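PDB 2EGI: hypothetical protein aq_1494, which probably hydrolyses the thioester bond of fatty acyl-CoA substrates, as a hotdog-fold member of the 4-hydroxybenzoyl-CoA thioesterase family. Local coordinates for residues B[5-10]-B[71-76]; B[75-80]-B[87-92]. One frame throughout, in Å; residues are numbered along the deposited sequence.

Interaction 1: residues B[5-10]-B[71-76]; sequences YRRRVQ and DVFEVH
F73 swings its ring across the strand boundary toward R7 and V9. Its CB carries CG into the crowded position between backbone N and carbonyl carbon (chi1 71°), and this turns the ring toward the neighbouring strand. R7 O then lies over one ring face, 3.5 Å from F73 CD2. Further out, F73 CE2 meets V9 CG2 at 3.8 Å, and F73 CZ at the tip touches R7 CB at 3.9 Å. The backbones are joined at the hydrogen-bonded pairs Y5-V75 and R7-F73. In the second of these, F73 N gives R7 O a nearly straight bond of 2.9 Å, and past the strand ends V9 N still reaches D71 O at 2.8 Å. The pairing brings the N-terminal strand onto the antiparallel sheet of the hotdog fold, with the V9 side chain about 10 Å from that of D15, the predicted active-site residue. Y5, R7, F73 and V75 share the face toward helix 22-39, where E31 takes both Y5 OH and R7 NE, and E13 pairs with R7 NH2. On the other face V72 CG2 rests over the R8 guanidinium, 3.6 Å from R8 CZ. R6 NE and E74 OE2 form a long salt bridge of 3.9 Å, the oxygen well out of the guanidinium plane, while E74 OE1 accepts a bond from H76 NE2. The chemistry is two-sided: one face buries an aromatic ring beside an arginine whose charge is probably balanced by E31 and E13, and the other carries a long R6-E74 ion pair, with E74 held more firmly by H76.

Interaction 2: residues B[75-80]-B[87-92]; sequences VHLNLE and FTFSYI
S90 OG donates a short hydrogen bond of 2.6 Å to E80 OE2, reaching that oxygen on its anti side and 15° out of the carboxylate plane. Two torsions bring the groups together: OG stands between the S90 backbone N and carbonyl carbon (chi1 58°), and the E80 chain bends at chi2 (-55°), which folds the carboxylate back over the opposing strand. N78 CB lies 3.4 Å from S90 OG. With an alanine here in place of the serine, the E80 carboxylate would probably lose this donor and be free to turn toward solvent. Along the strands, the pairs H76-I92 and N78-S90 are each closed by two backbone bonds, and E80 N adds another to T88 O at 2.7 Å. The face opposite S90 is apolar. L77 packs against both aromatic residues there: its CD1 comes within 3.7 Å of F89 CD2, its CD2 lies over one face of that ring, and its CB meets Y91 CD1 at 3.8 Å. N78 O lies in plane at the F89 ring edge, 3.5 Å from F89 CD2, and V75 CG1 touches the edge of Y91. This apolar side of the 72-82/86-95 hairpin faces helix 22-39, the central helix of the hotdog fold, where L77 packs on F36 and Y91 OH bonds to R33; strand 98-111 continues the sheet beyond 86-95, with T105 beside F89.

Overall arrangement
From the N terminus, strand 3-8 runs along the edge of the sheet as counted within this chain. The polypeptide then passes through helices 22-39 and 44-49 and strand 53-63 before strand 72-82 returns beside it, so interaction 1 closes a long loop of 60 residues. Interaction 2 is local: strand 72-82 continues into the turn of a hairpin and pairs with 86-95. The two contacts neither nest nor cross; the second begins on V75 and H76, where the first ends, and their centres lie 15 Å apart. Strand 72-82 thus joins the N-terminal strand to the later hairpin strand, forming one antiparallel sheet packed against helix 22-39.

Interaction 1: residues B[5-10]-B[71-76]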
loop_
_atom_site.group_PDB
_atom_site.type_symbol
_atom_site.label_atom_id
_atom_site.label_comp_id
_atom_site.label_asym_id
_atom_site.label_seq_id
_atom_site.Cartn_x
_atom_site.Cartn_y
_atom_site.Cartn_z
ATOM N N TYR B 5 -5.965 13.436 14.585
ATOM C CA TYR B 5 -5.252 13.428 13.317
ATOM C C TYR B 5 -6.296 13.443 12.202
ATOM O O TYR B 5 -7.153 12.561 12.133
ATOM C CB TYR B 5 -4.389 12.180 13.184
ATOM C CG TYR B 5 -3.705 12.094 11.849
ATOM C CD1 TYR B 5 -2.838 13.101 11.427
ATOM C CD2 TYR B 5 -3.920 11.011 11.007
ATOM C CE1 TYR B 5 -2.200 13.031 10.198
ATOM C CE2 TYR B 5 -3.284 10.925 9.771
ATOM C CZ TYR B 5 -2.423 11.938 9.374
ATOM O OH TYR B 5 -1.764 11.838 8.170
ATOM N N ARG B 6 -6.204 14.438 11.329
ATOM C CA ARG B 6 -7.152 14.619 10.234
ATOM C C ARG B 6 -6.565 14.168 8.902
ATOM O O ARG B 6 -5.404 14.469 8.600
ATOM C CB ARG B 6 -7.555 16.099 10.154
ATOM C CG ARG B 6 -7.977 16.669 11.502
ATOM C CD ARG B 6 -8.300 18.156 11.444
ATOM N NE ARG B 6 -8.676 18.645 12.768
ATOM C CZ ARG B 6 -7.833 18.774 13.789
ATOM N NH1 ARG B 6 -6.554 18.463 13.644
ATOM N NH2 ARG B 6 -8.279 19.185 14.966
ATOM N N ARG B 7 -7.374 13.459 8.114
ATOM C CA ARG B 7 -6.934 12.943 6.819
ATOM C C ARG B 7 -8.140 12.671 5.908
ATOM O O ARG B 7 -9.254 12.454 6.382
ATOM C CB ARG B 7 -6.130 11.642 7.036
ATOM C CG ARG B 7 -5.530 10.984 5.790
ATOM C CD ARG B 7 -4.072 11.331 5.516
ATOM N NE ARG B 7 -3.318 10.166 5.055
ATOM C CZ ARG B 7 -3.680 9.387 4.039
ATOM N NH1 ARG B 7 -4.786 9.637 3.355
ATOM N NH2 ARG B 7 -2.937 8.345 3.701
ATOM N N ARG B 8 -7.908 12.690 4.602
ATOM C CA ARG B 8 -8.959 12.409 3.622
ATOM C C ARG B 8 -8.530 11.154 2.856
ATOM O O ARG B 8 -7.341 10.925 2.646
ATOM C CB ARG B 8 -9.114 13.586 2.650
ATOM C CG ARG B 8 -10.253 13.442 1.657
ATOM C CD ARG B 8 -10.108 14.457 0.530
ATOM N NE ARG B 8 -10.512 15.807 0.906
ATOM C CZ ARG B 8 -11.771 16.233 0.921
ATOM N NH1 ARG B 8 -12.758 15.412 0.586
ATOM N NH2 ARG B 8 -12.045 17.490 1.243
ATOM N N VAL B 9 -9.491 10.339 2.439
ATOM C CA VAL B 9 -9.157 9.120 1.714
ATOM C C VAL B 9 -8.658 9.387 0.291
ATOM O O VAL B 9 -9.290 10.124 -0.467
ATOM C CB VAL B 9 -10.370 8.159 1.628
ATOM C CG1 VAL B 9 -9.971 6.889 0.890
ATOM C CG2 VAL B 9 -10.855 7.805 3.016
ATOM N N GLN B 10 -7.513 8.798 -0.053
ATOM C CA GLN B 10 -6.946 8.930 -1.391
ATOM C C GLN B 10 -7.413 7.720 -2.199
ATOM O O GLN B 10 -7.562 6.619 -1.659
ATOM C CB GLN B 10 -5.416 8.969 -1.343
ATOM C CG GLN B 10 -4.835 10.133 -0.544
ATOM C CD GLN B 10 -5.324 11.491 -1.024
ATOM O OE1 GLN B 10 -5.145 11.858 -2.184
ATOM N NE2 GLN B 10 -5.946 12.247 -0.121
ATOM N N ASP B 71 -13.414 10.383 1.463
ATOM C CA ASP B 71 -14.088 10.553 2.743
ATOM C C ASP B 71 -13.138 11.315 3.659
ATOM O O ASP B 71 -11.939 11.017 3.708
ATOM C CB ASP B 71 -14.389 9.197 3.394
ATOM C CG ASP B 71 -15.722 8.612 2.969
ATOM O OD1 ASP B 71 -16.403 9.199 2.108
ATOM O OD2 ASP B 71 -16.085 7.549 3.508
ATOM N N VAL B 72 -13.664 12.312 4.357
ATOM C CA VAL B 72 -12.867 13.066 5.308
ATOM C C VAL B 72 -13.062 12.318 6.624
ATOM O O VAL B 72 -14.187 11.997 6.982
ATOM C CB VAL B 72 -13.381 14.518 5.470
ATOM C CG1 VAL B 72 -12.724 15.167 6.675
ATOM C CG2 VAL B 72 -13.067 15.335 4.209
ATOM N N PHE B 73 -11.982 12.012 7.331
ATOM C CA PHE B 73 -12.124 11.295 8.593
ATOM C C PHE B 73 -11.080 11.728 9.603
ATOM O O PHE B 73 -10.145 12.438 9.262
ATOM C CB PHE B 73 -12.043 9.778 8.354
ATOM C CG PHE B 73 -10.663 9.277 7.979
ATOM C CD1 PHE B 73 -9.756 8.889 8.962
ATOM C CD2 PHE B 73 -10.287 9.164 6.643
ATOM C CE1 PHE B 73 -8.491 8.388 8.618
ATOM C CE2 PHE B 73 -9.029 8.668 6.290
ATOM C CZ PHE B 73 -8.130 8.278 7.279
ATOM N N GLU B 74 -11.256 11.312 10.850
ATOM C CA GLU B 74 -10.307 11.653 11.901
ATOM C C GLU B 74 -9.866 10.416 12.654
ATOM O O GLU B 74 -10.640 9.484 12.862
ATOM C CB GLU B 74 -10.910 12.642 12.913
ATOM C CG GLU B 74 -11.382 13.971 12.329
ATOM C CD GLU B 74 -11.769 14.985 13.408
ATOM O OE1 GLU B 74 -12.221 14.564 14.496
ATOM O OE2 GLU B 74 -11.636 16.204 13.163
ATOM N N VAL B 75 -8.599 10.411 13.042
ATOM C CA VAL B 75 -8.055 9.323 13.824
ATOM C C VAL B 75 -7.770 9.950 15.182
ATOM O O VAL B 75 -6.980 10.884 15.293
ATOM C CB VAL B 75 -6.732 8.770 13.233
ATOM C CG1 VAL B 75 -6.152 7.713 14.161
ATOM C CG2 VAL B 75 -6.974 8.169 11.863
ATOM N N HIS B 76 -8.444 9.468 16.213
ATOM C CA HIS B 76 -8.207 9.990 17.551
ATOM C C HIS B 76 -7.338 8.965 18.283
ATOM O O HIS B 76 -7.731 7.809 18.400
ATOM C CB HIS B 76 -9.534 10.191 18.287
ATOM C CG HIS B 76 -10.388 11.277 17.710
ATOM N ND1 HIS B 76 -11.462 11.819 18.389
ATOM C CD2 HIS B 76 -10.329 11.928 16.525
ATOM C CE1 HIS B 76 -12.023 12.754 17.645
ATOM N NE2 HIS B 76 -11.356 12.840 16.507
#

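Interaction 2: residues B[75-80]-B[87-92]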
loop_
_atom_site.group_PDB
_atom_site.type_symbol
_atom_site.label_atom_id
_atom_site.label_comp_id
_atom_site.label_asym_id
_atom_site.label_seq_id
_atom_site.Cartn_x
_atom_site.Cartn_y
_atom_site.Cartn_z
ATOM N N VAL B 75 -8.599 10.411 13.042
ATOM C CA VAL B 75 -8.055 9.323 13.824
ATOM C C VAL B 75 -7.770 9.950 15.182
ATOM O O VAL B 75 -6.980 10.884 15.293
ATOM C CB VAL B 75 -6.732 8.770 13.233
ATOM C CG1 VAL B 75 -6.152 7.713 14.161
ATOM C CG2 VAL B 75 -6.974 8.169 11.863
ATOM N N HIS B 76 -8.444 9.468 16.213
ATOM C CA HIS B 76 -8.207 9.990 17.551
ATOM C C HIS B 76 -7.338 8.965 18.283
ATOM O O HIS B 76 -7.731 7.809 18.400
ATOM C CB HIS B 76 -9.534 10.191 18.287
ATOM C CG HIS B 76 -10.388 11.277 17.710
ATOM N ND1 HIS B 76 -11.462 11.819 18.389
ATOM C CD2 HIS B 76 -10.329 11.928 16.525
ATOM C CE1 HIS B 76 -12.023 12.754 17.645
ATOM N NE2 HIS B 76 -11.356 12.840 16.507
ATOM N N LEU B 77 -6.164 9.369 18.765
ATOM C CA LEU B 77 -5.324 8.402 19.457
ATOM C C LEU B 77 -5.108 8.743 20.908
ATOM O O LEU B 77 -4.985 9.898 21.279
ATOM C CB LEU B 77 -3.973 8.205 18.748
ATOM C CG LEU B 77 -2.672 8.994 18.955
ATOM C CD1 LEU B 77 -2.185 9.007 20.405
ATOM C CD2 LEU B 77 -1.623 8.323 18.085
ATOM N N ASN B 78 -5.057 7.704 21.725
ATOM C CA ASN B 78 -4.872 7.851 23.151
ATOM C C ASN B 78 -3.807 6.897 23.618
ATOM O O ASN B 78 -3.475 5.931 22.934
ATOM C CB ASN B 78 -6.176 7.533 23.880
ATOM C CG ASN B 78 -7.280 8.502 23.539
ATOM O OD1 ASN B 78 -7.333 9.615 24.063
ATOM N ND2 ASN B 78 -8.166 8.094 22.644
ATOM N N LEU B 79 -3.276 7.181 24.796
ATOM C CA LEU B 79 -2.253 6.347 25.407
ATOM C C LEU B 79 -2.975 5.418 26.369
ATOM O O LEU B 79 -3.595 5.869 27.330
ATOM C CB LEU B 79 -1.250 7.220 26.162
ATOM C CG LEU B 79 -0.175 6.520 26.992
ATOM C CD1 LEU B 79 0.725 5.667 26.100
ATOM C CD2 LEU B 79 0.642 7.584 27.712
ATOM N N GLU B 80 -2.908 4.122 26.099
ATOM C CA GLU B 80 -3.566 3.133 26.944
ATOM C C GLU B 80 -2.696 2.674 28.103
ATOM O O GLU B 80 -3.159 2.575 29.239
ATOM C CB GLU B 80 -3.971 1.913 26.120
ATOM C CG GLU B 80 -5.163 2.139 25.211
ATOM C CD GLU B 80 -6.375 2.640 25.967
ATOM O OE1 GLU B 80 -6.686 2.064 27.031
ATOM O OE2 GLU B 80 -7.013 3.604 25.497
ATOM N N PHE B 87 4.663 0.724 25.569
ATOM C CA PHE B 87 3.606 1.717 25.626
ATOM C C PHE B 87 2.588 1.316 24.576
ATOM O O PHE B 87 2.947 0.817 23.508
ATOM C CB PHE B 87 4.132 3.137 25.380
ATOM C CG PHE B 87 4.823 3.335 24.058
ATOM C CD1 PHE B 87 6.131 2.912 23.870
ATOM C CD2 PHE B 87 4.188 4.019 23.023
ATOM C CE1 PHE B 87 6.796 3.171 22.681
ATOM C CE2 PHE B 87 4.849 4.279 21.827
ATOM C CZ PHE B 87 6.155 3.859 21.658
ATOM N N THR B 88 1.314 1.514 24.878
ATOM C CA THR B 88 0.274 1.114 23.948
ATOM C C THR B 88 -0.627 2.280 23.590
ATOM O O THR B 88 -1.009 3.066 24.453
ATOM C CB THR B 88 -0.576 -0.045 24.546
ATOM O OG1 THR B 88 0.280 -1.153 24.853
ATOM C CG2 THR B 88 -1.646 -0.507 23.562
ATOM N N PHE B 89 -0.945 2.384 22.305
ATOM C CA PHE B 89 -1.812 3.438 21.787
ATOM C C PHE B 89 -3.129 2.812 21.369
ATOM O O PHE B 89 -3.151 1.694 20.858
ATOM C CB PHE B 89 -1.199 4.092 20.541
ATOM C CG PHE B 89 -0.038 4.999 20.819
ATOM C CD1 PHE B 89 1.190 4.783 20.199
ATOM C CD2 PHE B 89 -0.178 6.099 21.659
ATOM C CE1 PHE B 89 2.260 5.654 20.410
ATOM C CE2 PHE B 89 0.887 6.972 21.875
ATOM C CZ PHE B 89 2.106 6.750 21.252
ATOM N N SER B 90 -4.225 3.526 21.600
ATOM C CA SER B 90 -5.538 3.060 21.170
ATOM C C SER B 90 -5.985 4.080 20.120
ATOM O O SER B 90 -5.541 5.230 20.142
ATOM C CB SER B 90 -6.533 3.000 22.345
ATOM O OG SER B 90 -6.703 4.253 22.981
ATOM N N TYR B 91 -6.828 3.664 19.182
ATOM C CA TYR B 91 -7.278 4.585 18.146
ATOM C C TYR B 91 -8.741 4.372 17.816
ATOM O O TYR B 91 -9.262 3.255 17.916
ATOM C CB TYR B 91 -6.507 4.386 16.834
ATOM C CG TYR B 91 -5.013 4.169 16.941
ATOM C CD1 TYR B 91 -4.112 5.139 16.484
ATOM C CD2 TYR B 91 -4.497 2.969 17.435
ATOM C CE1 TYR B 91 -2.739 4.918 16.506
ATOM C CE2 TYR B 91 -3.124 2.740 17.462
ATOM C CZ TYR B 91 -2.253 3.720 16.997
ATOM O OH TYR B 91 -0.902 3.501 17.045
ATOM N N ILE B 92 -9.393 5.452 17.407
ATOM C CA ILE B 92 -10.777 5.388 16.985
ATOM C C ILE B 92 -10.853 6.195 15.705
ATOM O O ILE B 92 -10.417 7.341 15.653
ATOM C CB ILE B 92 -11.753 5.980 18.028
ATOM C CG1 ILE B 92 -11.606 5.235 19.359
ATOM C CG2 ILE B 92 -13.190 5.834 17.528
ATOM C CD1 ILE B 92 -12.524 5.740 20.449
#